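Long-range contact in aerobactin synthase IucA (Klebsiella pneumoniae subsp. pneumoniae, PDB 5JM7), which probably catalyses the ATP-dependent joining of acetylated hydroxylysine to citrate, a step in making the siderophore aerobactin: residues A[190-195]-A[299-304]. Residues are numbered along the deposited sequence; the frame is centred on the assembly and turned at random.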
# COMPACT_ATOMS: atom_id res chain seq x y z
N ALA A 190 -18.62 35.16 1.26
CA ALA A 190 -19.21 35.16 -0.07
C ALA A 190 -18.59 34.02 -0.86
O ALA A 190 -17.46 33.59 -0.59
CB ALA A 190 -18.98 36.49 -0.81
N GLY A 191 -19.32 33.56 -1.86
CA GLY A 191 -18.80 32.50 -2.71
C GLY A 191 -19.93 31.67 -3.28
O GLY A 191 -21.11 32.01 -3.16
N GLU A 192 -19.54 30.66 -4.04
CA GLU A 192 -20.46 29.79 -4.73
C GLU A 192 -19.90 28.40 -4.88
O GLU A 192 -18.73 28.18 -4.74
CB GLU A 192 -20.64 30.22 -6.18
CG GLU A 192 -21.16 31.59 -6.48
CD GLU A 192 -21.35 31.80 -7.96
OE1 GLU A 192 -20.47 32.42 -8.57
OE2 GLU A 192 -22.34 31.33 -8.52
N SER A 193 -20.78 27.48 -5.19
CA SER A 193 -20.36 26.12 -5.44
C SER A 193 -21.43 25.39 -6.25
O SER A 193 -22.62 25.65 -6.11
CB SER A 193 -20.12 25.36 -4.14
OG SER A 193 -19.98 23.98 -4.42
N LEU A 194 -20.98 24.42 -7.05
CA LEU A 194 -21.87 23.54 -7.79
C LEU A 194 -22.03 22.22 -7.05
O LEU A 194 -21.14 21.81 -6.29
CB LEU A 194 -21.37 23.28 -9.22
CG LEU A 194 -21.33 24.51 -10.13
CD1 LEU A 194 -20.90 24.11 -11.56
CD2 LEU A 194 -22.68 25.20 -10.16
N HIS A 195 -23.11 21.50 -7.32
CA HIS A 195 -23.39 20.15 -6.76
C HIS A 195 -23.70 20.23 -5.29
O HIS A 195 -24.78 19.92 -4.86
CB HIS A 195 -22.30 19.19 -7.15
CG HIS A 195 -21.92 19.29 -8.59
ND1 HIS A 195 -22.71 18.82 -9.60
CD2 HIS A 195 -20.85 19.85 -9.18
CE1 HIS A 195 -22.13 19.07 -10.75
NE2 HIS A 195 -21.01 19.70 -10.53
N ARG A 299 -14.96 32.87 -14.45
CA ARG A 299 -14.58 32.04 -15.58
C ARG A 299 -14.63 30.55 -15.23
O ARG A 299 -15.06 29.73 -16.06
CB ARG A 299 -13.17 32.40 -16.06
CG ARG A 299 -13.07 33.75 -16.66
CD ARG A 299 -11.66 33.97 -17.17
NE ARG A 299 -11.54 35.27 -17.81
CZ ARG A 299 -10.40 35.75 -18.29
NH1 ARG A 299 -9.30 35.02 -18.21
NH2 ARG A 299 -10.37 36.94 -18.87
N GLY A 300 -14.20 30.19 -14.01
CA GLY A 300 -14.30 28.80 -13.58
C GLY A 300 -15.73 28.33 -13.49
O GLY A 300 -16.09 27.28 -14.03
N MET A 301 -16.59 29.14 -12.85
CA MET A 301 -18.00 28.76 -12.68
C MET A 301 -18.73 28.68 -14.02
O MET A 301 -19.56 27.78 -14.20
CB MET A 301 -18.71 29.75 -11.75
CG MET A 301 -18.14 29.82 -10.32
SD MET A 301 -18.12 28.25 -9.40
CE MET A 301 -19.87 27.85 -9.36
N ARG A 302 -18.40 29.55 -14.95
CA ARG A 302 -19.00 29.51 -16.25
C ARG A 302 -18.65 28.24 -17.00
O ARG A 302 -19.53 27.59 -17.52
CB ARG A 302 -18.56 30.73 -17.02
CG ARG A 302 -19.15 30.85 -18.40
CD ARG A 302 -19.19 32.29 -18.86
NE ARG A 302 -17.98 33.00 -18.57
CZ ARG A 302 -17.90 34.02 -17.74
NH1 ARG A 302 -18.97 34.43 -17.12
NH2 ARG A 302 -16.76 34.61 -17.54
N LEU A 303 -17.38 27.86 -17.01
CA LEU A 303 -16.97 26.63 -17.67
C LEU A 303 -17.53 25.42 -16.93
O LEU A 303 -17.96 24.45 -17.55
CB LEU A 303 -15.46 26.58 -17.78
CG LEU A 303 -14.91 25.38 -18.54
CD1 LEU A 303 -15.43 25.44 -19.95
CD2 LEU A 303 -13.39 25.47 -18.53
N ALA A 304 -17.57 25.49 -15.59
CA ALA A 304 -18.17 24.41 -14.80
C ALA A 304 -19.65 24.26 -15.11
O ALA A 304 -20.14 23.15 -15.32
CB ALA A 304 -17.94 24.66 -13.31
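Met301 reaches from its helix to the end of strand 189-193 and the start of the loop after it, and its methyl settles between Glu192 and Leu194. The methionine chain is bent at both outer torsions, chi2 -58° and chi3 -61°, which folds CE back against the strand instead of letting the thioether run straight out. CE lies 3.7 Å from Leu194 CG and 3.9 Å from Leu194 CD2, and on its other flank it comes to 4.0 Å from Glu192 CB. The leucine and methionine chains run side by side in opposite senses, so the contact runs along their flanks. One turn further along the helix, Leu194 CD1 presses on the methyl of Ala304, with 3.5 Å between CD1 and CB; the small alanine lets the leucine branch come close to the helix backbone, 3.8 Å from Ala304 C. This is the tight, apolar part, and no hydrogen bond crosses between 190-195 and 299-304.

The Glu192 side is looser and polar. With the chain stretched out past CG, it crosses Met301 at a slant, leaving OE1 3.9 Å from Met301 CG, a touch without a bond. The carboxylate is held by other partners: Trp330 NE1 hydrogen-bonds OE1, and Arg305 on the same helix forms a salt bridge with OE2. Ser193 turns its CB away from the helix.

Glu192 and Leu194 thus point to the helix from alternate positions, continuing the strand's in-and-out pattern into the loop. Strand 189-193 pairs antiparallel with strand 329-334, whose Trp330 also touches Met301, and helix 294-306 packs against this part of the sheet within the IucA/IucC family region, its far side tied by Arg299 and Arg302 to Glu470 and Glu466.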